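Local coordinates for protein SusD homolog (Bacteroides thetaiotaomicron, PDB 3SGH) that probably binds glycans at the outer membrane, as SusD-like lipoproteins do, and delivers them to a partner transporter for uptake, at residues M42-F46 and F63-N67; T51-N55 and I292-Y298; S257-Y262 and S369-Y374; R286-A290 and F438-E442; V297-Y301 and D376-H382. One frame throughout, in Å; residues are numbered along the deposited sequence.

Interaction 1 (M42-F46 and F63-N67); sequences MWASF and FAYYN
Trp43 holds CG between its backbone N and carbonyl carbon (chi1 55°), which lays its side chain alongside that of Phe63. In Phe46, CG is anti to the carbonyl carbon (chi1 -56°), and the side chain crosses that of Phe63 at about a right angle. Trp43 CB sits over the centre of the Phe63 ring, 3.9 Å from its centroid, a CH-pi contact. The five-membered ring of Trp43 points its edge at the same Phe63 ring, an edge-to-face pair with planes at 75°. Met42 CB adds an apolar contact, 4.0 Å from Phe63 CD2. Phe46 meets the second segment with its rim: CZ lies 3.1 Å from Phe63 O, near the plane of the Phe46 ring. Its CE1 also touches Tyr66 CD1 at 3.7 Å. An alanine at Phe63 is likely to leave Trp43 CB and the indole edge without their aromatic partner and open a gap beside Met42. Two polar ends bond beyond the two segments, Trp43 NE1 to Ser76 OG and Tyr66 OH to Ala440 N. The 3-10 segment 43-46 and the loop before helix 70-73 are therefore joined by apolar and aromatic packing.

Interaction 2 (T51-N55 and I292-Y298); sequences TATAN and IPEPTVY
The end of strand 50-52 and the residues after it meet a proline-rich loop, 292-298, in the SusD-like fold. Asn55 carries the polar link. Its CG stands between the backbone N and the carbonyl carbon (chi1 75°), and this swings the amide over to segment 292-298. ND2 donates to Pro293 O at 2.9 Å, with an N-H...O angle of 150°. The carbonyl is met nearly end-on, and its oxygen is tilted from the Asn55 amide plane. A water accepts from the same ND2. Asn55 OD1 is held by Gly59 N. Ile292 CG2 packs against the amide, 3.4 Å from Asn55 CG. A leucine at Asn55 would probably leave Pro293 O without this donor and Gly59 N without its acceptor.

Thr53 works at the other end. In the conformer given (chi1 59°), OG1 and a water are hydrogen-bonded, and the water donates to Pro295 O. The same conformer places Thr53 CG2 3.8 Å from Tyr298 CB. Between these ends the prolines pack on the backbone. Pro293 CB lies 3.7 Å from Ala54 O, and Pro295 CG is 4.0 Å from Ala54 CA. Thr53 O comes within 3.1 Å of Pro295 N, which has no hydrogen to give.

Interaction 3 (S257-Y262 and S369-Y374); sequences SYMNGY and SIPGNY
The last turn of helix 253-261 packs against an extended loop, 369-374, in this helix-rich SusD-like fold. One direct hydrogen bond joins the backbones: Gly372 N donates to Ser257 O at 2.9 Å. Its N-H...O angle is 134°, and the donor stands above the carbonyl plane. Ser257 O also accepts the helical bond from Gly261 N, which arrives from the opposite face, so two donors grip one oxygen. A water links Gly261 O to Ile370 N.

The close backbone packing depends on glycines. Gly261 CA makes a CA-H...O contact with Ile370 O at 3.2 Å, and a side chain on Gly261 would run into the loop. A side chain on Gly372 would strike Ser257 O in turn.

The apolar contacts gather on Pro371. Its CB lies over a face of the Tyr258 ring, 3.9 Å from the centroid, a CH-pi contact. Tyr262 OH, bonded to Ile393 O, lies 3.5 Å from Pro371 CG. At the far end Ser257 OG, anti to the carbonyl carbon (chi1 -67°) and bonded to Ala253 O, touches Tyr374 CB. Ser369 O lies in the plane of the Tyr262 ring at its edge, 3.6 Å from CE1.

Interaction 4 (R286-A290 and F438-E442); sequences RSGSA and FPATE
Arg286 and Thr441 bury most of the surface where the loop between helix 267-270 and strand 314-317 meets that between helices 424-432 and 461-466. The tight part centres on Gly288 O. Thr441 donates to it twice, from N at 2.9 Å and from OG1 at 2.7 Å. The N-H bond lies in the carbonyl plane, while OG1 comes in tilted 28° from it. The hydroxyl reaches back because OG1 stands between the backbone N and the carbonyl carbon of Thr441 (chi1 57°). A CB on Gly288 would collide with Ala440 CB.

Thr441 CG2 lies over one face of the Arg286 guanidinium, toward its rim, 3.5 Å from NH1. Arg286 NH2 gives Pro439 O a nearly straight bond of 2.9 Å, with the oxygen in the guanidinium plane. NE adds only a weak bond to the same oxygen. NH1 turns to Asn385 O.

One water mediates the looser part, accepting from Arg286 NE near Ser287 O and Pro439 O. At the rim, exposed Ala290 approaches no closer than 3.6 Å, from its N to Thr441 OG1. The arginine's donors thus go to carbonyl oxygens of Pro439 and Asn385 and to water, and these carbonyl dipoles would probably stabilise its positive charge.

Interaction 5 (V297-Y301 and D376-H382); sequences VYANY and DNLIAGH
Two tight turns face each other: a type I beta turn, Tyr298 to Tyr301, in the loop before strand 314-317, and a type II beta turn, Ile379 to His382, in the loop between helices 360-364 and 403-417. Tyr301 has the most surface buried. Its OH donates to the syn lone pair of Asp376 OD1 at 2.6 Å. The Tyr301 ring and the carboxylate are turned 85° against each other. Asp376 CG is anti to its backbone N (chi1 -173°), which carries the carboxylate to this hydroxyl.

Leu378 comes from the opposite direction. Its CD1 sits over the centre of the Tyr301 ring, 3.6 Å from the centroid, a CH-pi contact. Tyr298 CD1 covers the other face, so the ring is held between the two. Ile379 CG1 lies at the ring's edge, 3.8 Å from Tyr301 CE1.

His382 forms the second centre. Its ND1 donates to Asp376 OD2 at 2.8 Å, from above the carboxylate plane. Each oxygen of Asp376 is therefore bonded, and OD2 also accepts from Asn385 ND2. Such donors would probably stabilise a charged carboxylate. Ile379 CB lies over one face of the imidazole. The Tyr298 ring meets His382 obliquely; its OH is bonded to Glu291 OE2, and a water donates to both this hydroxyl and Asp376 OD2. At the imidazole edge, Val297 CG1 lies 3.6 Å from His382 CE1.

In the fold
Interactions 1, 2 and 4 form one cluster, with centres 10 to 13 Å apart. Tyr65 OH and Ser289 O lie 2.6 Å apart, and Tyr66 OH and Ala440 N 3.0 Å apart; these hydrogen bonds join interaction 1 to interaction 4. Tyr65 also packs on Pro293 of interaction 2. Interaction 5 continues from interaction 2 through their shared Val297 and Tyr298, and Tyr298 OH touches Ser289 CB of interaction 4. Interaction 3 lies about 23 Å from interactions 1 and 2, centre to centre. It reaches interaction 4 where Tyr374 and Ser257 pack on Phe438, and interaction 5 through Tyr374 OH and Tyr301 CE2. The loop running through 286-301 takes part in interactions 2, 4 and 5.

Interaction 1 (M42-F46 and F63-N67)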
# COMPACT_ATOMS: atom_id res chain seq x y z
N MSE A 42 3.24 8.73 -6.63
CA MSE A 42 4.63 9.19 -6.68
C MSE A 42 5.55 8.00 -6.40
O MSE A 42 5.82 7.18 -7.30
CB MSE A 42 4.88 10.37 -5.70
CG MSE A 42 4.16 11.67 -6.08
SE MSE A 42 4.70 12.48 -7.78
CE MSE A 42 6.24 13.53 -7.20
N TRP A 43 6.02 7.88 -5.16
CA TRP A 43 6.78 6.69 -4.79
C TRP A 43 5.96 5.43 -4.97
O TRP A 43 6.52 4.33 -5.05
CB TRP A 43 7.36 6.76 -3.34
CG TRP A 43 6.30 7.02 -2.31
CD1 TRP A 43 5.98 8.22 -1.76
CD2 TRP A 43 5.38 6.07 -1.75
NE1 TRP A 43 4.93 8.09 -0.91
CE2 TRP A 43 4.53 6.79 -0.88
CE3 TRP A 43 5.17 4.69 -1.91
CZ2 TRP A 43 3.46 6.18 -0.18
CZ3 TRP A 43 4.10 4.09 -1.20
CH2 TRP A 43 3.29 4.83 -0.34
N ALA A 44 4.63 5.55 -5.02
CA ALA A 44 3.76 4.39 -5.25
C ALA A 44 4.12 3.59 -6.50
O ALA A 44 3.74 2.42 -6.61
CB ALA A 44 2.28 4.85 -5.32
N SER A 45 4.77 4.24 -7.48
CA SER A 45 5.19 3.53 -8.67
C SER A 45 6.13 2.36 -8.34
O SER A 45 6.25 1.42 -9.14
CB SER A 45 5.80 4.48 -9.70
OG SER A 45 4.83 5.44 -10.11
N PHE A 46 6.77 2.38 -7.19
CA PHE A 46 7.59 1.26 -6.77
C PHE A 46 6.77 -0.01 -6.47
O PHE A 46 7.37 -1.08 -6.27
CB PHE A 46 8.41 1.60 -5.50
CG PHE A 46 9.29 2.81 -5.64
CD1 PHE A 46 9.80 3.19 -6.87
CD2 PHE A 46 9.62 3.54 -4.53
CE1 PHE A 46 10.59 4.31 -7.01
CE2 PHE A 46 10.45 4.69 -4.63
CZ PHE A 46 10.92 5.08 -5.83
N PHE A 63 11.41 10.44 -8.27
CA PHE A 63 11.23 9.16 -7.59
C PHE A 63 11.45 7.97 -8.51
O PHE A 63 11.98 6.96 -8.09
CB PHE A 63 9.79 9.05 -7.00
CG PHE A 63 9.67 9.47 -5.55
CD1 PHE A 63 10.41 8.85 -4.57
CD2 PHE A 63 8.80 10.49 -5.19
CE1 PHE A 63 10.29 9.23 -3.23
CE2 PHE A 63 8.67 10.83 -3.86
CZ PHE A 63 9.43 10.21 -2.90
N ALA A 64 11.00 8.07 -9.75
CA ALA A 64 10.97 6.87 -10.63
C ALA A 64 12.34 6.29 -10.85
O ALA A 64 12.46 5.10 -11.12
CB ALA A 64 10.29 7.17 -11.98
N TYR A 65 13.37 7.15 -10.76
CA TYR A 65 14.76 6.69 -10.90
C TYR A 65 15.52 6.75 -9.55
O TYR A 65 16.77 6.77 -9.50
CB TYR A 65 15.48 7.52 -11.97
CG TYR A 65 14.76 7.69 -13.30
CD1 TYR A 65 13.81 8.68 -13.48
CD2 TYR A 65 15.07 6.89 -14.41
CE1 TYR A 65 13.22 8.90 -14.70
CE2 TYR A 65 14.48 7.06 -15.60
CZ TYR A 65 13.53 8.08 -15.77
OH TYR A 65 12.92 8.32 -16.99
N TYR A 66 14.74 6.81 -8.47
CA TYR A 66 15.22 6.67 -7.12
C TYR A 66 16.00 7.87 -6.65
O TYR A 66 16.83 7.73 -5.80
CB TYR A 66 16.10 5.41 -6.96
CG TYR A 66 15.56 4.16 -7.66
CD1 TYR A 66 14.21 3.83 -7.64
CD2 TYR A 66 16.42 3.34 -8.36
CE1 TYR A 66 13.75 2.69 -8.32
CE2 TYR A 66 15.96 2.20 -9.02
CZ TYR A 66 14.65 1.87 -8.99
OH TYR A 66 14.23 0.75 -9.69
N ASN A 67 15.73 9.05 -7.20
CA ASN A 67 16.49 10.23 -6.79
C ASN A 67 15.61 11.49 -6.72
O ASN A 67 15.90 12.53 -7.32
CB ASN A 67 17.67 10.44 -7.72
CG ASN A 67 18.76 11.25 -7.08
OD1 ASN A 67 19.19 10.94 -5.97
ND2 ASN A 67 19.24 12.29 -7.77

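Interaction 2 (T51-N55 and I292-Y298)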
# COMPACT_ATOMS: atom_id res chain seq x y z
N THR A 51 2.05 4.53 -12.81
CA THR A 51 3.26 5.24 -13.26
C THR A 51 2.97 6.74 -13.27
O THR A 51 1.99 7.17 -13.82
CB THR A 51 3.71 4.77 -14.65
OG1 THR A 51 4.17 3.42 -14.54
CG2 THR A 51 4.84 5.65 -15.21
N ALA A 52 3.84 7.53 -12.62
CA ALA A 52 3.79 8.99 -12.73
C ALA A 52 4.39 9.44 -14.08
O ALA A 52 5.54 9.16 -14.38
CB ALA A 52 4.54 9.62 -11.54
N THR A 53 3.60 10.10 -14.92
CA THR A 53 4.06 10.43 -16.29
C THR A 53 4.77 11.80 -16.44
O THR A 53 5.11 12.23 -17.53
CB THR A 53 2.89 10.31 -17.29
OG1 THR A 53 1.84 11.21 -16.90
CG2 THR A 53 2.37 8.85 -17.35
N ALA A 54 5.08 12.42 -15.32
CA ALA A 54 5.56 13.79 -15.27
C ALA A 54 7.03 13.75 -14.87
O ALA A 54 7.51 12.72 -14.35
CB ALA A 54 4.78 14.57 -14.20
N ASN A 55 7.74 14.87 -15.07
CA ASN A 55 9.10 14.98 -14.54
C ASN A 55 9.35 16.28 -13.73
O ASN A 55 10.39 16.44 -13.10
CB ASN A 55 10.16 14.78 -15.61
CG ASN A 55 10.29 15.93 -16.49
OD1 ASN A 55 11.14 16.83 -16.24
ND2 ASN A 55 9.50 15.94 -17.58
N ILE A 292 13.11 10.80 -20.54
CA ILE A 292 12.49 11.61 -19.44
C ILE A 292 10.97 11.53 -19.61
O ILE A 292 10.47 11.74 -20.70
CB ILE A 292 12.96 13.09 -19.50
CG1 ILE A 292 14.44 13.19 -19.13
CG2 ILE A 292 12.12 13.96 -18.63
CD1 ILE A 292 15.13 14.49 -19.54
N PRO A 293 10.22 11.22 -18.54
CA PRO A 293 8.77 11.03 -18.65
C PRO A 293 8.11 12.37 -18.96
O PRO A 293 8.44 13.35 -18.32
CB PRO A 293 8.37 10.52 -17.25
CG PRO A 293 9.57 10.05 -16.63
CD PRO A 293 10.69 10.89 -17.20
N GLU A 294 7.24 12.38 -19.96
CA GLU A 294 6.46 13.54 -20.39
C GLU A 294 4.97 13.24 -20.40
O GLU A 294 4.52 12.27 -21.05
CB GLU A 294 6.87 13.99 -21.79
CG GLU A 294 8.22 14.64 -21.85
CD GLU A 294 8.27 15.99 -21.17
OE1 GLU A 294 7.20 16.56 -20.87
OE2 GLU A 294 9.41 16.46 -20.95
N PRO A 295 4.17 14.10 -19.75
CA PRO A 295 2.73 13.83 -19.70
C PRO A 295 2.04 13.65 -21.05
O PRO A 295 1.23 12.77 -21.18
CB PRO A 295 2.16 15.05 -18.96
CG PRO A 295 3.26 15.51 -18.11
CD PRO A 295 4.52 15.27 -18.92
N THR A 296 2.34 14.51 -22.02
CA THR A 296 1.62 14.45 -23.29
C THR A 296 1.97 13.20 -24.10
O THR A 296 1.11 12.67 -24.81
CB THR A 296 1.88 15.70 -24.13
OG1 THR A 296 3.29 15.76 -24.44
CG2 THR A 296 1.45 16.96 -23.36
N VAL A 297 3.19 12.72 -23.94
CA VAL A 297 3.66 11.50 -24.63
C VAL A 297 2.83 10.27 -24.24
O VAL A 297 2.50 9.45 -25.10
CB VAL A 297 5.18 11.29 -24.34
CG1 VAL A 297 5.66 9.92 -24.75
CG2 VAL A 297 5.99 12.43 -25.06
N TYR A 298 2.46 10.20 -22.96
CA TYR A 298 1.78 9.06 -22.39
C TYR A 298 0.28 9.27 -22.20
O TYR A 298 -0.43 8.45 -21.62
CB TYR A 298 2.48 8.65 -21.10
CG TYR A 298 3.85 8.01 -21.36
CD1 TYR A 298 3.97 6.84 -22.14
CD2 TYR A 298 5.00 8.56 -20.84
CE1 TYR A 298 5.23 6.25 -22.37
CE2 TYR A 298 6.28 7.98 -21.08
CZ TYR A 298 6.36 6.81 -21.84
OH TYR A 298 7.62 6.21 -22.03
O HOH W 1 0.24 10.85 -19.33
O HOH W 2 9.94 18.33 -19.47

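Interaction 3 (S257-Y262 and S369-Y374)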
# COMPACT_ATOMS: atom_id res chain seq x y z
N SER A 257 1.33 -5.75 -17.86
CA SER A 257 2.03 -6.89 -18.50
C SER A 257 1.81 -8.23 -17.79
O SER A 257 1.60 -9.28 -18.44
CB SER A 257 3.55 -6.61 -18.59
OG SER A 257 3.75 -5.55 -19.49
N TYR A 258 1.83 -8.25 -16.46
CA TYR A 258 1.50 -9.50 -15.79
C TYR A 258 0.07 -9.95 -16.19
O TYR A 258 -0.18 -11.10 -16.55
CB TYR A 258 1.52 -9.33 -14.28
CG TYR A 258 2.87 -9.61 -13.57
CD1 TYR A 258 3.91 -8.71 -13.58
CD2 TYR A 258 3.03 -10.78 -12.85
CE1 TYR A 258 5.10 -8.98 -12.87
CE2 TYR A 258 4.17 -11.04 -12.16
CZ TYR A 258 5.21 -10.15 -12.18
OH TYR A 258 6.32 -10.43 -11.42
N MSE A 259 -0.87 -9.01 -16.12
CA MSE A 259 -2.27 -9.30 -16.45
C MSE A 259 -2.55 -9.61 -17.93
O MSE A 259 -3.41 -10.45 -18.23
CB MSE A 259 -3.12 -8.15 -15.93
CG MSE A 259 -3.11 -8.08 -14.40
SE MSE A 259 -4.15 -6.61 -13.71
CE MSE A 259 -5.93 -7.40 -13.98
N ASN A 260 -1.79 -9.02 -18.85
CA ASN A 260 -1.89 -9.37 -20.28
C ASN A 260 -1.44 -10.83 -20.50
O ASN A 260 -2.09 -11.59 -21.22
CB ASN A 260 -1.07 -8.42 -21.15
CG ASN A 260 -1.78 -7.11 -21.47
OD1 ASN A 260 -3.01 -7.02 -21.43
ND2 ASN A 260 -1.00 -6.10 -21.86
N GLY A 261 -0.34 -11.22 -19.85
CA GLY A 261 0.18 -12.58 -19.96
C GLY A 261 -0.83 -13.59 -19.47
O GLY A 261 -0.97 -14.67 -20.05
N TYR A 262 -1.57 -13.23 -18.41
CA TYR A 262 -2.62 -14.08 -17.82
C TYR A 262 -4.00 -13.99 -18.46
O TYR A 262 -4.94 -14.66 -18.00
CB TYR A 262 -2.80 -13.71 -16.34
CG TYR A 262 -1.66 -14.05 -15.39
CD1 TYR A 262 -0.81 -15.13 -15.64
CD2 TYR A 262 -1.48 -13.34 -14.21
CE1 TYR A 262 0.20 -15.45 -14.75
CE2 TYR A 262 -0.50 -13.66 -13.31
CZ TYR A 262 0.33 -14.72 -13.57
OH TYR A 262 1.28 -15.02 -12.64
N SER A 369 -0.49 -20.16 -18.59
CA SER A 369 -0.22 -18.78 -18.87
C SER A 369 0.82 -18.19 -17.92
O SER A 369 0.78 -18.44 -16.72
CB SER A 369 -1.51 -17.94 -18.79
OG SER A 369 -2.48 -18.35 -19.73
N ILE A 370 1.75 -17.41 -18.46
CA ILE A 370 2.79 -16.80 -17.63
C ILE A 370 2.78 -15.29 -17.76
O ILE A 370 2.22 -14.74 -18.71
CB ILE A 370 4.18 -17.37 -17.97
CG1 ILE A 370 4.57 -17.05 -19.41
CG2 ILE A 370 4.17 -18.92 -17.68
CD1 ILE A 370 5.87 -17.72 -19.85
N PRO A 371 3.39 -14.59 -16.80
CA PRO A 371 3.37 -13.13 -16.85
C PRO A 371 4.00 -12.62 -18.15
O PRO A 371 4.97 -13.16 -18.65
CB PRO A 371 4.12 -12.74 -15.56
CG PRO A 371 3.92 -13.93 -14.66
CD PRO A 371 3.93 -15.10 -15.52
N GLY A 372 3.38 -11.60 -18.73
CA GLY A 372 3.76 -11.08 -20.04
C GLY A 372 4.98 -10.19 -20.01
O GLY A 372 5.28 -9.51 -19.00
N ASN A 373 5.68 -10.18 -21.13
CA ASN A 373 6.76 -9.22 -21.30
C ASN A 373 6.14 -7.90 -21.69
O ASN A 373 4.98 -7.87 -22.11
CB ASN A 373 7.72 -9.70 -22.38
CG ASN A 373 8.38 -10.98 -22.01
OD1 ASN A 373 8.69 -11.19 -20.86
ND2 ASN A 373 8.59 -11.86 -22.98
N TYR A 374 6.90 -6.82 -21.57
CA TYR A 374 6.39 -5.51 -21.88
C TYR A 374 7.05 -4.99 -23.14
O TYR A 374 8.27 -5.07 -23.25
CB TYR A 374 6.75 -4.56 -20.75
CG TYR A 374 6.38 -3.14 -21.07
CD1 TYR A 374 5.05 -2.75 -21.14
CD2 TYR A 374 7.35 -2.17 -21.25
CE1 TYR A 374 4.70 -1.45 -21.45
CE2 TYR A 374 7.01 -0.85 -21.54
CZ TYR A 374 5.68 -0.51 -21.63
OH TYR A 374 5.33 0.78 -21.93
O HOH W 3 1.14 -16.64 -21.25

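Interaction 4 (R286-A290 and F438-E442)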
# COMPACT_ATOMS: atom_id res chain seq x y z
N ARG A 286 6.14 2.47 -18.75
CA ARG A 286 7.30 2.05 -18.00
C ARG A 286 7.69 3.18 -17.01
O ARG A 286 7.97 4.31 -17.43
CB ARG A 286 8.46 1.73 -18.94
CG ARG A 286 9.72 1.24 -18.25
CD ARG A 286 9.59 -0.24 -17.78
NE ARG A 286 10.79 -0.61 -17.04
CZ ARG A 286 11.97 -0.95 -17.56
NH1 ARG A 286 12.11 -1.13 -18.84
NH2 ARG A 286 13.01 -1.17 -16.75
N SER A 287 7.74 2.83 -15.73
CA SER A 287 8.11 3.77 -14.68
C SER A 287 9.63 3.83 -14.74
O SER A 287 10.28 2.79 -14.89
CB SER A 287 7.64 3.27 -13.32
OG SER A 287 7.96 4.20 -12.32
N GLY A 288 10.19 5.03 -14.73
CA GLY A 288 11.62 5.14 -14.87
C GLY A 288 12.05 4.83 -16.32
O GLY A 288 12.97 4.05 -16.56
N SER A 289 11.36 5.45 -17.27
CA SER A 289 11.55 5.15 -18.69
C SER A 289 12.92 5.57 -19.23
O SER A 289 13.62 6.39 -18.62
CB SER A 289 10.41 5.84 -19.46
OG SER A 289 10.24 7.17 -19.02
N ALA A 290 13.29 5.01 -20.38
CA ALA A 290 14.55 5.34 -21.04
C ALA A 290 14.63 6.81 -21.37
O ALA A 290 15.69 7.40 -21.28
CB ALA A 290 14.75 4.49 -22.29
N PHE A 438 8.89 -4.35 -11.88
CA PHE A 438 9.84 -3.83 -12.84
C PHE A 438 10.60 -2.61 -12.28
O PHE A 438 9.98 -1.61 -11.92
CB PHE A 438 9.15 -3.36 -14.11
CG PHE A 438 8.42 -4.41 -14.89
CD1 PHE A 438 8.41 -5.75 -14.55
CD2 PHE A 438 7.81 -4.03 -16.09
CE1 PHE A 438 7.70 -6.68 -15.35
CE2 PHE A 438 7.15 -4.92 -16.88
CZ PHE A 438 7.09 -6.24 -16.54
N PRO A 439 11.94 -2.67 -12.27
CA PRO A 439 12.71 -1.52 -11.79
C PRO A 439 12.78 -0.44 -12.86
O PRO A 439 12.39 -0.68 -14.00
CB PRO A 439 14.10 -2.10 -11.60
CG PRO A 439 14.20 -3.13 -12.69
CD PRO A 439 12.81 -3.78 -12.71
N ALA A 440 13.29 0.73 -12.50
CA ALA A 440 13.63 1.76 -13.43
C ALA A 440 14.61 1.21 -14.48
O ALA A 440 15.38 0.27 -14.20
CB ALA A 440 14.27 2.94 -12.66
N THR A 441 14.63 1.84 -15.65
CA THR A 441 15.65 1.56 -16.65
C THR A 441 17.06 1.88 -16.11
O THR A 441 18.05 1.26 -16.52
CB THR A 441 15.41 2.29 -17.99
OG1 THR A 441 15.34 3.72 -17.75
CG2 THR A 441 14.13 1.75 -18.67
N GLU A 442 17.17 2.85 -15.22
CA GLU A 442 18.45 3.16 -14.59
C GLU A 442 18.19 3.80 -13.24
O GLU A 442 17.15 4.42 -13.04
CB GLU A 442 19.29 4.12 -15.45
CG GLU A 442 18.75 5.53 -15.49
CD GLU A 442 19.52 6.43 -16.46
OE1 GLU A 442 20.37 7.23 -16.01
OE2 GLU A 442 19.26 6.34 -17.66
O HOH W 4 9.72 0.19 -14.34

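Interaction 5 (V297-Y301 and D376-H382)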
# COMPACT_ATOMS: atom_id res chain seq x y z
N VAL A 297 3.19 12.72 -23.94
CA VAL A 297 3.66 11.50 -24.63
C VAL A 297 2.83 10.27 -24.24
O VAL A 297 2.50 9.45 -25.10
CB VAL A 297 5.18 11.29 -24.34
CG1 VAL A 297 5.66 9.92 -24.75
CG2 VAL A 297 5.99 12.43 -25.06
N TYR A 298 2.46 10.20 -22.96
CA TYR A 298 1.78 9.06 -22.39
C TYR A 298 0.28 9.27 -22.20
O TYR A 298 -0.43 8.45 -21.62
CB TYR A 298 2.48 8.65 -21.10
CG TYR A 298 3.85 8.01 -21.36
CD1 TYR A 298 3.97 6.84 -22.14
CD2 TYR A 298 5.00 8.56 -20.84
CE1 TYR A 298 5.23 6.25 -22.37
CE2 TYR A 298 6.28 7.98 -21.08
CZ TYR A 298 6.36 6.81 -21.84
OH TYR A 298 7.62 6.21 -22.03
N ALA A 299 -0.24 10.36 -22.75
CA ALA A 299 -1.63 10.74 -22.50
C ALA A 299 -2.63 9.64 -22.92
O ALA A 299 -3.65 9.46 -22.27
CB ALA A 299 -1.98 12.11 -23.21
N ASN A 300 -2.34 8.92 -24.00
CA ASN A 300 -3.26 7.92 -24.53
C ASN A 300 -2.89 6.45 -24.27
O ASN A 300 -3.47 5.55 -24.87
CB ASN A 300 -3.44 8.16 -26.04
CG ASN A 300 -3.88 9.57 -26.33
OD1 ASN A 300 -4.77 10.08 -25.67
ND2 ASN A 300 -3.26 10.21 -27.31
N TYR A 301 -1.95 6.22 -23.35
CA TYR A 301 -1.72 4.91 -22.82
C TYR A 301 -2.86 4.54 -21.85
O TYR A 301 -3.68 5.39 -21.51
CB TYR A 301 -0.33 4.84 -22.15
CG TYR A 301 0.85 4.76 -23.12
CD1 TYR A 301 1.03 5.73 -24.14
CD2 TYR A 301 1.86 3.77 -22.97
CE1 TYR A 301 2.11 5.69 -25.01
CE2 TYR A 301 2.95 3.75 -23.82
CZ TYR A 301 3.07 4.70 -24.84
OH TYR A 301 4.12 4.70 -25.69
N ASP A 376 6.90 -1.39 -25.63
CA ASP A 376 6.42 -0.04 -25.81
C ASP A 376 6.58 0.36 -27.26
O ASP A 376 7.63 0.91 -27.66
CB ASP A 376 7.13 0.91 -24.89
CG ASP A 376 6.52 2.32 -24.93
OD1 ASP A 376 5.60 2.58 -25.78
OD2 ASP A 376 6.97 3.19 -24.13
N ASN A 377 5.56 0.04 -28.06
CA ASN A 377 5.54 0.29 -29.48
C ASN A 377 4.57 1.40 -29.87
O ASN A 377 4.47 1.73 -31.05
CB ASN A 377 5.09 -0.98 -30.22
CG ASN A 377 6.11 -2.06 -30.16
OD1 ASN A 377 7.34 -1.79 -30.13
ND2 ASN A 377 5.64 -3.29 -30.04
N LEU A 378 3.86 1.97 -28.90
CA LEU A 378 2.79 2.92 -29.24
C LEU A 378 3.35 4.22 -29.80
O LEU A 378 2.74 4.84 -30.70
CB LEU A 378 1.90 3.19 -28.01
CG LEU A 378 1.19 1.98 -27.38
CD1 LEU A 378 0.25 2.52 -26.29
CD2 LEU A 378 0.44 1.14 -28.44
N ILE A 379 4.47 4.65 -29.24
CA ILE A 379 5.19 5.86 -29.65
C ILE A 379 6.53 5.38 -30.20
O ILE A 379 7.17 4.51 -29.63
CB ILE A 379 5.42 6.83 -28.46
CG1 ILE A 379 4.11 7.35 -27.84
CG2 ILE A 379 6.33 8.01 -28.86
CD1 ILE A 379 3.42 8.45 -28.61
N ALA A 380 6.97 5.97 -31.31
CA ALA A 380 8.21 5.57 -31.95
C ALA A 380 9.42 5.89 -31.06
O ALA A 380 9.45 6.86 -30.30
CB ALA A 380 8.37 6.27 -33.34
N GLY A 381 10.42 5.05 -31.18
CA GLY A 381 11.67 5.29 -30.46
C GLY A 381 11.60 4.96 -28.97
O GLY A 381 12.40 5.46 -28.19
N HIS A 382 10.65 4.10 -28.57
CA HIS A 382 10.46 3.77 -27.15
C HIS A 382 10.89 2.35 -26.77
O HIS A 382 10.59 1.90 -25.65
CB HIS A 382 8.99 3.95 -26.72
CG HIS A 382 8.63 5.34 -26.30
ND1 HIS A 382 7.71 5.59 -25.30
CD2 HIS A 382 9.00 6.56 -26.78
CE1 HIS A 382 7.57 6.90 -25.15
NE2 HIS A 382 8.37 7.51 -26.01
O HOH W 5 6.83 3.50 -21.29